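Phosphoserine phosphatase (Homo sapiens, PDB 6HYY) catalyses the magnesium-dependent removal of phosphate from O-phosphoserine, releasing serine and inorganic phosphate. Local coordinates at residues V13-D18 / S92-R97; V99-I104 / L119-T124; S19-E24 / E113-K118. All coordinates share one frame; numbering follows the deposited sequence.

Contact 1: residues V13-D18 / S92-R97; sequences VCFDVD and SRLQER. With MG (magnesium ion), chain D; SER (serine), chain E.
Val13 and Leu94 bring the two backbones nearest, CA to CA 8.4 Å; no hydrogen bond passes between residues 13-18 and 92-97, and side chains span the gap. Leu94 splits its two methyl groups between two partners. CD2 meets CG2 of Val13 at 4.2 Å, while CD1 comes up to the rim of the Phe15 ring, near its plane, 4.0 Å from CE2; Phe15 and Leu94 approach from opposite directions. Ile87 and Leu90 of the same helix also touch Phe15. This is a helix packed on the parallel core of the mixed sheet in a haloacid dehalogenase-like, Rossmann-type fold, and the strand ends in the family's DxDxT motif, here Asp16 to Thr20. Beyond Phe15 the chain turns from hydrophobic core to active site. Asp16, its CG anti to the backbone N (chi1 170°), divides its carboxylate: OD2 binds magnesium at 2.2 Å, and OD1 accepts a 2.5 Å hydrogen bond from OG of the bound serine. That serine OG is gripped again by N of Asp18, 3.0 Å away and nearly straight at 162°, and weakly by N of Val17. Asp18 serves both ligands, its backbone O binding the metal at 2.3 Å and its OD2 taking the serine N at 2.5 Å. With an alanine here the backbone ligand to magnesium would remain, but the serine amino group would probably be left without its carboxylate mate, as would Gly26 N, which donates to OD1. Asp175 and three waters complete the metal's shell.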
# COMPACT_ATOMS: atom_id res chain seq x y z
N VAL A 13 -8.45 -8.37 5.24
CA VAL A 13 -7.12 -7.88 5.55
C VAL A 13 -6.75 -6.85 4.49
O VAL A 13 -6.85 -7.13 3.29
CB VAL A 13 -6.08 -9.02 5.58
CG1 VAL A 13 -4.66 -8.43 5.69
CG2 VAL A 13 -6.37 -9.99 6.70
N CYS A 14 -6.35 -5.67 4.93
CA CYS A 14 -5.92 -4.60 4.03
C CYS A 14 -4.41 -4.46 4.17
O CYS A 14 -3.91 -4.33 5.29
CB CYS A 14 -6.57 -3.26 4.34
SG CYS A 14 -8.37 -3.31 4.27
N PHE A 15 -3.71 -4.51 3.05
CA PHE A 15 -2.27 -4.34 3.02
C PHE A 15 -1.91 -2.99 2.44
O PHE A 15 -2.40 -2.62 1.37
CB PHE A 15 -1.60 -5.40 2.15
CG PHE A 15 -1.60 -6.78 2.71
CD1 PHE A 15 -0.57 -7.22 3.53
CD2 PHE A 15 -2.61 -7.67 2.37
CE1 PHE A 15 -0.55 -8.51 4.03
CE2 PHE A 15 -2.60 -8.98 2.85
CZ PHE A 15 -1.58 -9.40 3.71
N ASP A 16 -1.04 -2.27 3.14
CA ASP A 16 -0.25 -1.21 2.54
C ASP A 16 0.60 -1.79 1.41
O ASP A 16 1.09 -2.91 1.51
CB ASP A 16 0.62 -0.59 3.64
CG ASP A 16 1.67 0.38 3.12
OD1 ASP A 16 1.30 1.32 2.42
OD2 ASP A 16 2.84 0.19 3.47
N VAL A 17 0.80 -1.01 0.34
CA VAL A 17 1.64 -1.50 -0.76
C VAL A 17 3.12 -1.14 -0.59
O VAL A 17 3.97 -2.03 -0.44
CB VAL A 17 1.09 -1.00 -2.11
CG1 VAL A 17 2.00 -1.46 -3.25
CG2 VAL A 17 -0.34 -1.51 -2.32
N ASP A 18 3.46 0.16 -0.61
CA ASP A 18 4.87 0.55 -0.64
C ASP A 18 5.60 0.12 0.64
O ASP A 18 5.20 0.47 1.75
CB ASP A 18 5.08 2.07 -0.81
CG ASP A 18 4.60 2.62 -2.15
OD1 ASP A 18 4.46 1.88 -3.14
OD2 ASP A 18 4.35 3.85 -2.21
N SER A 92 -2.28 -16.03 -0.85
CA SER A 92 -2.88 -17.29 -1.28
C SER A 92 -3.59 -17.99 -0.13
O SER A 92 -4.72 -18.46 -0.28
CB SER A 92 -1.80 -18.20 -1.87
OG SER A 92 -1.34 -17.68 -3.10
N ARG A 93 -2.93 -18.09 1.04
CA ARG A 93 -3.57 -18.74 2.18
C ARG A 93 -4.79 -17.97 2.67
O ARG A 93 -5.80 -18.58 3.05
CB ARG A 93 -2.58 -18.91 3.34
CG ARG A 93 -1.40 -19.82 3.01
CD ARG A 93 -1.79 -21.30 2.82
NE ARG A 93 -2.28 -21.62 1.47
CZ ARG A 93 -1.58 -21.56 0.33
NH1 ARG A 93 -0.32 -21.16 0.31
NH2 ARG A 93 -2.17 -21.87 -0.81
N LEU A 94 -4.72 -16.63 2.65
CA LEU A 94 -5.89 -15.85 3.06
C LEU A 94 -7.07 -16.09 2.12
O LEU A 94 -8.21 -16.29 2.56
CB LEU A 94 -5.53 -14.37 3.10
CG LEU A 94 -4.65 -13.91 4.26
CD1 LEU A 94 -4.14 -12.50 4.02
CD2 LEU A 94 -5.46 -13.97 5.55
N GLN A 95 -6.80 -16.06 0.81
CA GLN A 95 -7.88 -16.26 -0.15
C GLN A 95 -8.44 -17.67 -0.09
O GLN A 95 -9.64 -17.88 -0.29
CB GLN A 95 -7.39 -15.93 -1.57
CG GLN A 95 -7.15 -14.42 -1.82
CD GLN A 95 -6.69 -14.12 -3.23
OE1 GLN A 95 -6.17 -15.00 -3.91
NE2 GLN A 95 -6.87 -12.89 -3.68
N GLU A 96 -7.60 -18.65 0.25
CA GLU A 96 -8.09 -20.02 0.39
C GLU A 96 -9.04 -20.17 1.57
O GLU A 96 -9.87 -21.09 1.57
CB GLU A 96 -6.89 -20.97 0.49
CG GLU A 96 -6.21 -21.12 -0.86
CD GLU A 96 -5.05 -22.09 -0.86
OE1 GLU A 96 -4.45 -22.27 -1.94
OE2 GLU A 96 -4.74 -22.68 0.21
N ARG A 97 -8.96 -19.29 2.57
CA ARG A 97 -9.90 -19.26 3.68
C ARG A 97 -10.98 -18.21 3.48
O ARG A 97 -11.70 -17.90 4.43
CB ARG A 97 -9.17 -19.03 5.00
CG ARG A 97 -8.45 -20.29 5.50
CD ARG A 97 -7.77 -20.10 6.86
NE ARG A 97 -8.73 -20.01 7.95
CZ ARG A 97 -9.05 -18.86 8.55
NH1 ARG A 97 -8.48 -17.73 8.16
NH2 ARG A 97 -9.95 -18.85 9.53
MG MG D . 4.24 1.86 3.31
N SER E . 2.74 5.27 -0.85
CA SER E . 1.68 4.44 -0.29
C SER E . 1.09 5.11 0.94
O SER E . 1.00 4.46 1.98
CB SER E . 2.20 3.07 0.10
OG SER E . 1.24 2.04 -0.02
OXT SER E . 0.72 6.29 0.96
O HOH W 1 3.87 3.59 2.29
O HOH W 2 3.20 3.17 4.78
O HOH W 3 6.24 2.88 3.42

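Contact 2: residues V99-I104 / L119-T124; sequences VQVFLI and LNIPAT
The carbonyl oxygen of Val101 is held from outside the two segments by a hydrogen bond from ND2 of Asn125, while CG2 of Ile121 rests 3.7 Å from the same Val101 O. Polar and apolar neighbours thus meet at this carbonyl. The setting is a beta-alpha-beta crossover of the Rossmann-type core: strand 100-105 leads into helix 109-116, and residues 119-124 carry the chain back towards strand 126-133, which lies parallel beside strand 100-105 in the sheet. Of the return loop, Ile121 makes the contact with the strand. Its CA lies 6.9 Å from the CA of Val101, and Ile121 has more of its surface buried against the strand than any other residue of 119-124. CG1 stands anti to the carbonyl carbon (chi1 -64°) and the chain then runs on extended (chi2 170°), which sends CD1 into the angle between two strand side chains. Val101 is met across its side, the two side chains crossing at about a right angle, with CG1 of Val101 3.8 Å from CD1 of Ile121. Leu103 points towards the loop from two residues further on. Because side chains alternate along a strand, Phe102 and Ile104 turn to the other face of the sheet and pack on helix 153-165; Ile104 also touches the bound serine, so the strand leads to the pocket. Ala116 of the crossover helix touches both Leu103 and Ile121, closing the hydrophobic cluster from the helix side. No hydrogen bond links the two segments directly, so their fit depends on methyl groups. The tip of Ile121 nestles into the branch point of Leu103: CD1 lies 3.8 Å from Leu103 CG and 3.7 Å from Leu103 CD2.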
# COMPACT_ATOMS: atom_id res chain seq x y z
N VAL A 99 -10.83 -15.05 3.19
CA VAL A 99 -10.61 -13.71 3.72
C VAL A 99 -10.51 -12.74 2.55
O VAL A 99 -9.83 -13.02 1.56
CB VAL A 99 -9.33 -13.68 4.57
CG1 VAL A 99 -9.03 -12.25 5.04
CG2 VAL A 99 -9.45 -14.61 5.76
N GLN A 100 -11.24 -11.62 2.62
CA GLN A 100 -11.21 -10.61 1.56
C GLN A 100 -9.94 -9.78 1.70
O GLN A 100 -9.68 -9.23 2.78
CB GLN A 100 -12.46 -9.73 1.63
CG GLN A 100 -13.74 -10.58 1.46
CD GLN A 100 -13.76 -11.35 0.16
OE1 GLN A 100 -13.91 -10.77 -0.91
NE2 GLN A 100 -13.57 -12.68 0.23
N VAL A 101 -9.12 -9.72 0.65
CA VAL A 101 -7.82 -9.06 0.72
C VAL A 101 -7.85 -7.81 -0.15
O VAL A 101 -8.28 -7.85 -1.31
CB VAL A 101 -6.71 -10.03 0.28
CG1 VAL A 101 -5.34 -9.31 0.31
CG2 VAL A 101 -6.70 -11.26 1.20
N PHE A 102 -7.35 -6.70 0.41
CA PHE A 102 -7.38 -5.41 -0.26
C PHE A 102 -5.98 -4.83 -0.26
O PHE A 102 -5.18 -5.13 0.62
CB PHE A 102 -8.34 -4.40 0.43
CG PHE A 102 -9.77 -4.85 0.46
CD1 PHE A 102 -10.21 -5.68 1.47
CD2 PHE A 102 -10.65 -4.46 -0.53
CE1 PHE A 102 -11.54 -6.13 1.49
CE2 PHE A 102 -11.97 -4.93 -0.54
CZ PHE A 102 -12.41 -5.74 0.49
N LEU A 103 -5.70 -4.00 -1.26
CA LEU A 103 -4.48 -3.22 -1.33
C LEU A 103 -4.83 -1.75 -1.23
O LEU A 103 -5.73 -1.27 -1.94
CB LEU A 103 -3.72 -3.49 -2.63
CG LEU A 103 -3.27 -4.92 -2.92
CD1 LEU A 103 -2.40 -4.93 -4.20
CD2 LEU A 103 -2.51 -5.51 -1.75
N ILE A 104 -4.14 -1.02 -0.35
CA ILE A 104 -4.38 0.41 -0.16
C ILE A 104 -3.05 1.13 -0.33
O ILE A 104 -2.04 0.74 0.26
CB ILE A 104 -4.99 0.74 1.22
CG1 ILE A 104 -6.23 -0.12 1.47
CG2 ILE A 104 -5.35 2.23 1.28
CD1 ILE A 104 -6.83 0.07 2.85
N LEU A 119 -1.10 -11.08 -7.53
CA LEU A 119 -1.56 -11.71 -6.29
C LEU A 119 -3.00 -12.20 -6.37
O LEU A 119 -3.59 -12.54 -5.32
CB LEU A 119 -1.44 -10.72 -5.12
CG LEU A 119 -0.02 -10.23 -4.84
CD1 LEU A 119 -0.06 -8.94 -4.00
CD2 LEU A 119 0.79 -11.30 -4.13
N ASN A 120 -3.59 -12.21 -7.56
CA ASN A 120 -4.99 -12.62 -7.76
C ASN A 120 -5.96 -11.79 -6.94
O ASN A 120 -7.02 -12.28 -6.55
CB ASN A 120 -5.18 -14.09 -7.45
CG ASN A 120 -4.24 -14.92 -8.23
OD1 ASN A 120 -3.23 -15.38 -7.71
ND2 ASN A 120 -4.54 -15.09 -9.51
N ILE A 121 -5.60 -10.53 -6.70
CA ILE A 121 -6.48 -9.58 -6.02
C ILE A 121 -7.22 -8.80 -7.09
O ILE A 121 -6.58 -8.14 -7.93
CB ILE A 121 -5.66 -8.65 -5.11
CG1 ILE A 121 -4.99 -9.46 -3.99
CG2 ILE A 121 -6.56 -7.53 -4.54
CD1 ILE A 121 -3.97 -8.65 -3.18
N PRO A 122 -8.55 -8.83 -7.11
CA PRO A 122 -9.29 -8.12 -8.15
C PRO A 122 -9.10 -6.62 -8.06
O PRO A 122 -8.89 -6.05 -6.98
CB PRO A 122 -10.75 -8.51 -7.88
CG PRO A 122 -10.78 -8.96 -6.48
CD PRO A 122 -9.43 -9.56 -6.18
N ALA A 123 -9.19 -5.96 -9.22
CA ALA A 123 -9.05 -4.52 -9.27
C ALA A 123 -10.09 -3.80 -8.41
O ALA A 123 -9.82 -2.67 -7.96
CB ALA A 123 -9.14 -4.03 -10.71
N THR A 124 -11.25 -4.42 -8.16
CA THR A 124 -12.24 -3.86 -7.24
C THR A 124 -11.70 -3.69 -5.83
O THR A 124 -12.24 -2.90 -5.06
CB THR A 124 -13.49 -4.74 -7.15
OG1 THR A 124 -13.13 -6.07 -6.73
CG2 THR A 124 -14.19 -4.82 -8.49

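Contact 3: residues S19-E24 / E113-K118; sequences STVIRE and EHVASK
Val115 reaches from the last turn of helix 109-116 to two consecutive residues, Val21 and Ile22, and its side chain can be followed outward. CB points towards segment 19-24 but makes no close contact there itself; the two methyl groups do the touching. CG1, anti to the backbone N (chi1 171°), lies 3.8 Å from CG1 of Val21 and 4.1 Å from CG2 of Ile22. CG2, on the other branch, meets CG2 of Ile22 alone, at 3.8 Å. A single valine thus straddles the pair, each of its methyls having a near partner, and the side chains meet at a slant on both sides. Ile22 takes part through its short branch because CG1 occupies the crowded position between the backbone N and the carbonyl carbon (chi1 62°); this directs CG2 at the valine, while the longer arm is turned aside and the residue also touches Val17. Segment 19-24 begins in a wide pi-type turn, consistent with the squiggle that follows the first strand in haloacid dehalogenase-like enzymes, and N of Ser19 bonds to O of Glu24 at 3.1 Å as the chain doubles back. Backbone bonds of Val21 with Thr84 and of Arg23 with His82 then pair it with the returning chain, consistent with the flap of this family. Across the contact helix 109-116 ends, with Ser117 N bonded to Glu113 O and Lys118 N reaching back only three residues, to Val115 O, at 2.8 Å. Leu103 of strand 100-105 touches both Val21 and Val115, and Ile87 of helix 87-96 also touches Val21, placing the contact between the short helix 17-21, helix 109-116 and the sheet.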
# COMPACT_ATOMS: atom_id res chain seq x y z
N SER A 19 6.70 -0.61 0.46
CA SER A 19 7.55 -1.16 1.50
C SER A 19 6.87 -2.24 2.34
O SER A 19 7.47 -2.74 3.29
CB SER A 19 8.12 -0.07 2.42
OG SER A 19 8.84 0.86 1.64
N THR A 20 5.65 -2.65 1.97
CA THR A 20 4.99 -3.77 2.64
C THR A 20 4.76 -4.90 1.65
O THR A 20 5.49 -5.89 1.69
CB THR A 20 3.69 -3.31 3.30
OG1 THR A 20 4.02 -2.37 4.33
CG2 THR A 20 3.00 -4.47 3.95
N VAL A 21 3.82 -4.76 0.72
CA VAL A 21 3.60 -5.80 -0.29
C VAL A 21 4.73 -5.80 -1.31
O VAL A 21 5.11 -6.86 -1.83
CB VAL A 21 2.24 -5.57 -0.97
CG1 VAL A 21 2.08 -6.48 -2.20
CG2 VAL A 21 1.13 -5.85 0.01
N ILE A 22 5.26 -4.63 -1.64
CA ILE A 22 6.43 -4.53 -2.51
C ILE A 22 7.61 -3.97 -1.72
O ILE A 22 7.45 -3.34 -0.68
CB ILE A 22 6.17 -3.69 -3.77
CG1 ILE A 22 5.83 -2.24 -3.39
CG2 ILE A 22 5.08 -4.35 -4.64
CD1 ILE A 22 5.58 -1.31 -4.58
N ARG A 23 8.82 -4.19 -2.24
CA ARG A 23 10.02 -3.79 -1.51
C ARG A 23 10.27 -2.29 -1.60
O ARG A 23 10.83 -1.71 -0.66
CB ARG A 23 11.23 -4.57 -2.04
CG ARG A 23 10.94 -6.06 -2.21
CD ARG A 23 12.15 -6.92 -1.89
NE ARG A 23 12.23 -7.19 -0.46
CZ ARG A 23 13.02 -8.10 0.10
NH1 ARG A 23 13.82 -8.85 -0.65
NH2 ARG A 23 13.01 -8.26 1.42
N GLU A 24 9.82 -1.66 -2.67
CA GLU A 24 10.14 -0.29 -3.03
C GLU A 24 8.96 0.64 -2.73
O GLU A 24 7.88 0.21 -2.32
CB GLU A 24 10.52 -0.22 -4.52
CG GLU A 24 11.52 -1.29 -4.99
CD GLU A 24 10.87 -2.50 -5.68
OE1 GLU A 24 11.57 -3.20 -6.44
OE2 GLU A 24 9.66 -2.73 -5.46
N GLU A 113 -2.46 -1.96 -9.63
CA GLU A 113 -3.25 -3.00 -10.29
C GLU A 113 -2.36 -4.09 -10.87
O GLU A 113 -2.76 -5.26 -10.90
CB GLU A 113 -4.14 -2.39 -11.37
CG GLU A 113 -5.38 -1.70 -10.81
CD GLU A 113 -6.42 -1.39 -11.88
OE1 GLU A 113 -6.11 -1.52 -13.08
OE2 GLU A 113 -7.55 -1.01 -11.51
N HIS A 114 -1.16 -3.72 -11.35
CA HIS A 114 -0.18 -4.72 -11.77
C HIS A 114 0.21 -5.62 -10.61
O HIS A 114 0.24 -6.85 -10.74
CB HIS A 114 1.04 -4.00 -12.36
CG HIS A 114 2.23 -4.89 -12.56
ND1 HIS A 114 2.37 -5.72 -13.64
CD2 HIS A 114 3.34 -5.06 -11.80
CE1 HIS A 114 3.51 -6.38 -13.55
NE2 HIS A 114 4.12 -6.00 -12.44
N VAL A 115 0.47 -5.03 -9.44
CA VAL A 115 0.80 -5.81 -8.25
C VAL A 115 -0.37 -6.71 -7.86
O VAL A 115 -0.19 -7.90 -7.59
CB VAL A 115 1.21 -4.87 -7.10
CG1 VAL A 115 1.35 -5.62 -5.79
CG2 VAL A 115 2.49 -4.15 -7.44
N ALA A 116 -1.59 -6.15 -7.83
CA ALA A 116 -2.77 -6.95 -7.49
C ALA A 116 -2.96 -8.11 -8.46
O ALA A 116 -3.28 -9.23 -8.04
CB ALA A 116 -4.00 -6.06 -7.48
N SER A 117 -2.76 -7.84 -9.75
CA SER A 117 -2.66 -8.84 -10.80
C SER A 117 -1.27 -9.42 -10.91
O SER A 117 -0.68 -9.52 -11.98
CB SER A 117 -3.09 -8.22 -12.12
OG SER A 117 -3.09 -9.22 -13.12
N LYS A 118 -0.66 -9.67 -9.76
CA LYS A 118 0.24 -10.78 -9.55
C LYS A 118 -0.22 -11.62 -8.38
O LYS A 118 0.16 -12.79 -8.29
CB LYS A 118 1.69 -10.30 -9.31
CG LYS A 118 2.47 -10.10 -10.62
CD LYS A 118 3.72 -9.23 -10.49
CE LYS A 118 4.84 -9.95 -9.75
NZ LYS A 118 6.12 -9.17 -9.74

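Contacts 1 and 2, with centres 7 Å apart, share the sheet: N of Val13 and O of Gln100 lie 2.9 Å apart in a probable hydrogen bond between strands 12-16 and 100-105. Contact 3 has its centre 11 Å from each of the others. It continues contact 1 along the chain, O of Val17 and N of Ile22 being 3.1 Å apart, and meets contact 2 where CD1 of Leu119 lies 3.7 Å from CG1 of Val21. Segment 13-18 of contact 1 binds both serine and magnesium. Contact 2 also reaches the pocket through Ile104, whereas the touching side chains of contacts 2 and 3 lie further back: Ile22 about 7 Å from the serine, Leu103 about 8 Å.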